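Local atomic coordinates of acyl-[acyl-carrier-protein]--UDP-N-acetylglucosamine O-acyltransferase (Helicobacter pylori, PDB entry 1J2Z), a protein that catalyses the first step of lipid A biosynthesis, transferring an (R)-3-hydroxyacyl chain from acyl carrier protein to UDP-N-acetylglucosamine. Residues K33-Q47 against T50-L64. Sequence-based numbering, arbitrary orientation.
Sequences KLDEGVKLHNNVTLQ and TFVGKNTEIFPFAVL
His41 donates from NE2 to Glu57 OE1 at 2.6 Å, on the anti side of the carboxylate and close to the imidazole plane. One face of the same imidazole stacks on the Phe59 ring, centroids 4.0 Å apart and planes 24° from parallel, so bond and stack fix the ring's rotation. Glu57 reaches the imidazole with CG anti to the backbone N (chi1 -176°) and the chain extended; a water bridges its OE1 to Lys39 NZ, 4.0 Å away and beyond a salt bridge. At the preceding corner, Lys54 NZ forms a salt bridge with Asp35 OD1 at 3.0 Å, on the syn side but 30° out of the carboxylate plane, and a second water ties that oxygen to Lys54 N. Asp35 OD2 accepts from Glu36 N. Thr50 OG1 gives its hydrogen to Gln47 O at 2.6 Å. Backbone bonds join all three pairs of strands in parallel: Lys39 N to Thr56 O, Ile58 N to Lys39 O and His41 N to Ile58 O on one side, with equivalent sets around Lys33 and Thr45. Inside, Leu40 CD2 packs on Ile58 CD1 (3.7 Å), flanked by Leu34 on Val52 and Leu46 on Leu64. Thr45 OG1 is hydrogen-bonded to Asn42 OD1 of a neighbouring subunit. Two successive triangular coils stacked in register, with apolar residues aligned inside, are the hallmark of the left-handed parallel beta-helix of hexapeptide-repeat acyltransferases.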
loop_
_atom_site.group_PDB
_atom_site.type_symbol
_atom_site.label_atom_id
_atom_site.label_comp_id
_atom_site.label_asym_id
_atom_site.label_seq_id
_atom_site.Cartn_x
_atom_site.Cartn_y
_atom_site.Cartn_z
ATOM N N LYS A 33 2.391 -28.174 2.223
ATOM C CA LYS A 33 2.135 -29.198 1.222
ATOM C C LYS A 33 2.036 -28.494 -0.123
ATOM O O LYS A 33 1.310 -27.509 -0.263
ATOM C CB LYS A 33 0.826 -29.928 1.515
ATOM C CG LYS A 33 0.806 -30.633 2.859
ATOM C CD LYS A 33 -0.561 -31.209 3.149
ATOM C CE LYS A 33 -0.578 -31.862 4.515
ATOM N NZ LYS A 33 -0.052 -30.951 5.572
ATOM N N LEU A 34 2.782 -28.982 -1.104
ATOM C CA LEU A 34 2.760 -28.394 -2.436
ATOM C C LEU A 34 2.346 -29.475 -3.424
ATOM O O LEU A 34 3.054 -30.465 -3.611
ATOM C CB LEU A 34 4.146 -27.851 -2.804
ATOM C CG LEU A 34 4.783 -26.838 -1.843
ATOM C CD1 LEU A 34 6.155 -26.441 -2.369
ATOM C CD2 LEU A 34 3.889 -25.610 -1.708
ATOM N N ASP A 35 1.192 -29.286 -4.049
ATOM C CA ASP A 35 0.686 -30.256 -5.006
ATOM C C ASP A 35 1.454 -30.152 -6.320
ATOM O O ASP A 35 2.292 -29.264 -6.505
ATOM C CB ASP A 35 -0.815 -30.033 -5.238
ATOM C CG ASP A 35 -1.552 -31.317 -5.643
ATOM O OD1 ASP A 35 -2.799 -31.302 -5.676
ATOM O OD2 ASP A 35 -0.890 -32.335 -5.928
ATOM N N GLU A 36 1.157 -31.074 -7.225
ATOM C CA GLU A 36 1.804 -31.147 -8.526
ATOM C C GLU A 36 1.851 -29.865 -9.353
ATOM O O GLU A 36 0.873 -29.118 -9.436
ATOM C CB GLU A 36 1.139 -32.246 -9.361
ATOM C CG GLU A 36 1.629 -32.328 -10.796
ATOM C CD GLU A 36 1.010 -33.493 -11.558
ATOM O OE1 GLU A 36 -0.235 -33.538 -11.686
ATOM O OE2 GLU A 36 1.769 -34.368 -12.025
ATOM N N GLY A 37 3.008 -29.626 -9.967
ATOM C CA GLY A 37 3.173 -28.475 -10.834
ATOM C C GLY A 37 3.287 -27.108 -10.189
ATOM O O GLY A 37 3.329 -26.105 -10.901
ATOM N N VAL A 38 3.325 -27.047 -8.861
ATOM C CA VAL A 38 3.448 -25.757 -8.187
ATOM C C VAL A 38 4.783 -25.106 -8.520
ATOM O O VAL A 38 5.817 -25.775 -8.548
ATOM C CB VAL A 38 3.355 -25.897 -6.650
ATOM C CG1 VAL A 38 3.925 -24.642 -5.966
ATOM C CG2 VAL A 38 1.905 -26.105 -6.234
ATOM N N LYS A 39 4.758 -23.801 -8.777
ATOM C CA LYS A 39 5.983 -23.075 -9.077
ATOM C C LYS A 39 6.207 -21.912 -8.118
ATOM O O LYS A 39 5.430 -20.959 -8.080
ATOM C CB LYS A 39 5.984 -22.542 -10.516
ATOM C CG LYS A 39 7.242 -21.738 -10.834
ATOM C CD LYS A 39 7.303 -21.267 -12.285
ATOM C CE LYS A 39 8.591 -20.494 -12.544
ATOM N NZ LYS A 39 8.768 -20.158 -13.982
ATOM N N LEU A 40 7.280 -22.001 -7.343
ATOM C CA LEU A 40 7.625 -20.954 -6.403
ATOM C C LEU A 40 8.838 -20.242 -6.955
ATOM O O LEU A 40 9.848 -20.877 -7.253
ATOM C CB LEU A 40 7.989 -21.539 -5.037
ATOM C CG LEU A 40 6.969 -22.412 -4.309
ATOM C CD1 LEU A 40 7.531 -22.787 -2.946
ATOM C CD2 LEU A 40 5.656 -21.665 -4.161
ATOM N N HIS A 41 8.749 -18.926 -7.105
ATOM C CA HIS A 41 9.901 -18.180 -7.584
ATOM C C HIS A 41 10.865 -18.087 -6.416
ATOM O O HIS A 41 10.654 -18.720 -5.383
ATOM C CB HIS A 41 9.477 -16.790 -8.051
ATOM C CG HIS A 41 8.636 -16.815 -9.289
ATOM N ND1 HIS A 41 8.962 -16.105 -10.425
ATOM C CD2 HIS A 41 7.497 -17.485 -9.580
ATOM C CE1 HIS A 41 8.060 -16.340 -11.362
ATOM N NE2 HIS A 41 7.160 -17.175 -10.873
ATOM N N ASN A 42 11.929 -17.315 -6.569
ATOM C CA ASN A 42 12.884 -17.177 -5.481
ATOM C C ASN A 42 12.253 -16.458 -4.292
ATOM O O ASN A 42 11.323 -15.670 -4.450
ATOM C CB ASN A 42 14.101 -16.376 -5.952
ATOM C CG ASN A 42 13.759 -14.924 -6.257
ATOM O OD1 ASN A 42 13.931 -14.035 -5.413
ATOM N ND2 ASN A 42 13.258 -14.680 -7.459
ATOM N N ASN A 43 12.755 -16.760 -3.100
ATOM C CA ASN A 43 12.317 -16.093 -1.880
ATOM C C ASN A 43 10.838 -16.109 -1.499
ATOM O O ASN A 43 10.294 -15.085 -1.074
ATOM C CB ASN A 43 12.805 -14.643 -1.915
ATOM C CG ASN A 43 14.316 -14.537 -1.827
ATOM O OD1 ASN A 43 14.900 -14.712 -0.757
ATOM N ND2 ASN A 43 14.956 -14.262 -2.952
ATOM N N VAL A 44 10.180 -17.249 -1.659
ATOM C CA VAL A 44 8.790 -17.345 -1.236
ATOM C C VAL A 44 8.828 -17.946 0.174
ATOM O O VAL A 44 9.598 -18.874 0.440
ATOM C CB VAL A 44 7.958 -18.272 -2.156
ATOM C CG1 VAL A 44 6.585 -18.523 -1.535
ATOM C CG2 VAL A 44 7.794 -17.637 -3.534
ATOM N N THR A 45 8.024 -17.404 1.086
ATOM C CA THR A 45 7.983 -17.936 2.441
ATOM C C THR A 45 6.649 -18.631 2.688
ATOM O O THR A 45 5.593 -18.011 2.591
ATOM C CB THR A 45 8.150 -16.832 3.500
ATOM O OG1 THR A 45 9.451 -16.246 3.385
ATOM C CG2 THR A 45 7.980 -17.409 4.903
ATOM N N LEU A 46 6.707 -19.920 3.004
ATOM C CA LEU A 46 5.506 -20.697 3.282
ATOM C C LEU A 46 5.634 -21.289 4.683
ATOM O O LEU A 46 6.516 -22.107 4.939
ATOM C CB LEU A 46 5.359 -21.815 2.243
ATOM C CG LEU A 46 5.352 -21.377 0.775
ATOM C CD1 LEU A 46 5.218 -22.595 -0.135
ATOM C CD2 LEU A 46 4.200 -20.416 0.538
ATOM N N GLN A 47 4.759 -20.862 5.589
ATOM C CA GLN A 47 4.768 -21.336 6.970
ATOM C C GLN A 47 3.397 -21.900 7.354
ATOM O O GLN A 47 2.462 -21.893 6.555
ATOM C CB GLN A 47 5.103 -20.180 7.922
ATOM C CG GLN A 47 6.416 -19.447 7.645
ATOM C CD GLN A 47 7.646 -20.252 8.035
ATOM O OE1 GLN A 47 8.103 -21.118 7.292
ATOM N NE2 GLN A 47 8.180 -19.973 9.217
ATOM N N THR A 50 -0.159 -25.012 5.610
ATOM C CA THR A 50 -0.548 -24.480 4.318
ATOM C C THR A 50 -0.494 -25.479 3.168
ATOM O O THR A 50 0.499 -26.188 2.985
ATOM C CB THR A 50 0.362 -23.289 3.970
ATOM O OG1 THR A 50 0.390 -22.378 5.080
ATOM C CG2 THR A 50 -0.141 -22.569 2.731
ATOM N N PHE A 51 -1.575 -25.518 2.395
ATOM C CA PHE A 51 -1.671 -26.394 1.236
ATOM C C PHE A 51 -1.761 -25.495 0.005
ATOM O O PHE A 51 -2.558 -24.552 -0.020
ATOM C CB PHE A 51 -2.931 -27.265 1.308
ATOM C CG PHE A 51 -3.140 -28.126 0.091
ATOM C CD1 PHE A 51 -2.500 -29.356 -0.031
ATOM C CD2 PHE A 51 -3.944 -27.685 -0.958
ATOM C CE1 PHE A 51 -2.654 -30.132 -1.180
ATOM C CE2 PHE A 51 -4.104 -28.456 -2.115
ATOM C CZ PHE A 51 -3.457 -29.682 -2.223
ATOM N N VAL A 52 -0.942 -25.787 -1.001
ATOM C CA VAL A 52 -0.923 -25.024 -2.247
ATOM C C VAL A 52 -1.261 -25.983 -3.396
ATOM O O VAL A 52 -0.494 -26.906 -3.696
ATOM C CB VAL A 52 0.465 -24.386 -2.484
ATOM C CG1 VAL A 52 0.482 -23.649 -3.813
ATOM C CG2 VAL A 52 0.790 -23.407 -1.355
ATOM N N GLY A 53 -2.417 -25.750 -4.020
ATOM C CA GLY A 53 -2.906 -26.593 -5.102
ATOM C C GLY A 53 -2.121 -26.655 -6.401
ATOM O O GLY A 53 -1.290 -25.793 -6.691
ATOM N N LYS A 54 -2.421 -27.684 -7.192
ATOM C CA LYS A 54 -1.758 -27.932 -8.470
ATOM C C LYS A 54 -1.610 -26.726 -9.383
ATOM O O LYS A 54 -2.554 -25.962 -9.591
ATOM C CB LYS A 54 -2.490 -29.031 -9.262
ATOM C CG LYS A 54 -2.577 -30.397 -8.582
ATOM C CD LYS A 54 -3.220 -31.430 -9.522
ATOM C CE LYS A 54 -3.293 -32.820 -8.892
ATOM N NZ LYS A 54 -4.279 -32.887 -7.777
ATOM N N ASN A 55 -0.405 -26.588 -9.927
ATOM C CA ASN A 55 -0.062 -25.542 -10.876
ATOM C C ASN A 55 -0.115 -24.102 -10.381
ATOM O O ASN A 55 -0.002 -23.171 -11.176
ATOM C CB ASN A 55 -0.929 -25.693 -12.126
ATOM C CG ASN A 55 -0.768 -27.053 -12.777
ATOM O OD1 ASN A 55 0.337 -27.449 -13.139
ATOM N ND2 ASN A 55 -1.870 -27.776 -12.925
ATOM N N THR A 56 -0.285 -23.899 -9.083
ATOM C CA THR A 56 -0.309 -22.528 -8.593
ATOM C C THR A 56 1.111 -21.971 -8.649
ATOM O O THR A 56 2.077 -22.690 -8.383
ATOM C CB THR A 56 -0.877 -22.460 -7.166
ATOM O OG1 THR A 56 -2.302 -22.582 -7.236
ATOM C CG2 THR A 56 -0.513 -21.140 -6.490
ATOM N N GLU A 57 1.237 -20.703 -9.029
ATOM C CA GLU A 57 2.544 -20.059 -9.126
ATOM C C GLU A 57 2.586 -18.861 -8.187
ATOM O O GLU A 57 1.665 -18.047 -8.169
ATOM C CB GLU A 57 2.805 -19.611 -10.566
ATOM C CG GLU A 57 4.180 -19.002 -10.800
ATOM C CD GLU A 57 4.400 -18.615 -12.257
ATOM O OE1 GLU A 57 5.517 -18.187 -12.596
ATOM O OE2 GLU A 57 3.453 -18.736 -13.061
ATOM N N ILE A 58 3.658 -18.765 -7.406
ATOM C CA ILE A 58 3.810 -17.689 -6.436
ATOM C C ILE A 58 5.111 -16.931 -6.680
ATOM O O ILE A 58 6.186 -17.529 -6.741
ATOM C CB ILE A 58 3.800 -18.269 -5.013
ATOM C CG1 ILE A 58 2.513 -19.081 -4.817
ATOM C CG2 ILE A 58 3.923 -17.147 -3.984
ATOM C CD1 ILE A 58 2.451 -19.854 -3.522
ATOM N N PHE A 59 5.004 -15.610 -6.803
ATOM C CA PHE A 59 6.157 -14.758 -7.081
ATOM C C PHE A 59 6.998 -14.344 -5.866
ATOM O O PHE A 59 6.577 -14.500 -4.721
ATOM C CB PHE A 59 5.688 -13.542 -7.882
ATOM C CG PHE A 59 5.327 -13.874 -9.308
ATOM C CD1 PHE A 59 4.196 -14.637 -9.596
ATOM C CD2 PHE A 59 6.138 -13.459 -10.360
ATOM C CE1 PHE A 59 3.875 -14.983 -10.914
ATOM C CE2 PHE A 59 5.833 -13.795 -11.685
ATOM C CZ PHE A 59 4.698 -14.559 -11.964
ATOM N N PRO A 60 8.204 -13.794 -6.109
ATOM C CA PRO A 60 9.127 -13.364 -5.053
ATOM C C PRO A 60 8.592 -12.548 -3.889
ATOM O O PRO A 60 7.775 -11.648 -4.054
ATOM C CB PRO A 60 10.206 -12.600 -5.825
ATOM C CG PRO A 60 10.226 -13.295 -7.149
ATOM C CD PRO A 60 8.753 -13.459 -7.438
ATOM N N PHE A 61 9.085 -12.887 -2.704
ATOM C CA PHE A 61 8.750 -12.195 -1.472
ATOM C C PHE A 61 7.305 -12.263 -1.005
ATOM O O PHE A 61 6.854 -11.407 -0.243
ATOM C CB PHE A 61 9.209 -10.741 -1.581
ATOM C CG PHE A 61 10.669 -10.599 -1.954
ATOM C CD1 PHE A 61 11.072 -9.665 -2.903
ATOM C CD2 PHE A 61 11.635 -11.408 -1.360
ATOM C CE1 PHE A 61 12.420 -9.538 -3.255
ATOM C CE2 PHE A 61 12.986 -11.290 -1.703
ATOM C CZ PHE A 61 13.378 -10.356 -2.653
ATOM N N ALA A 62 6.569 -13.271 -1.461
ATOM C CA ALA A 62 5.199 -13.434 -0.994
ATOM C C ALA A 62 5.326 -14.186 0.331
ATOM O O ALA A 62 6.253 -14.978 0.510
ATOM C CB ALA A 62 4.391 -14.260 -1.984
ATOM N N VAL A 63 4.415 -13.934 1.263
ATOM C CA VAL A 63 4.459 -14.619 2.547
ATOM C C VAL A 63 3.114 -15.277 2.791
ATOM O O VAL A 63 2.091 -14.595 2.884
ATOM C CB VAL A 63 4.763 -13.638 3.697
ATOM C CG1 VAL A 63 4.727 -14.359 5.035
ATOM C CG2 VAL A 63 6.131 -13.010 3.481
ATOM N N LEU A 64 3.116 -16.601 2.893
ATOM C CA LEU A 64 1.874 -17.333 3.111
ATOM C C LEU A 64 1.965 -18.258 4.312
ATOM O O LEU A 64 2.925 -19.013 4.461
ATOM C CB LEU A 64 1.524 -18.174 1.881
ATOM C CG LEU A 64 1.519 -17.552 0.484
ATOM C CD1 LEU A 64 0.932 -18.564 -0.483
ATOM C CD2 LEU A 64 0.709 -16.269 0.458
HETATM O O HOH W 1 -4.670 -29.399 -6.074
HETATM O O HOH W 2 2.927 -26.029 -13.778
HETATM O O HOH W 3 6.750 -18.334 -15.051
#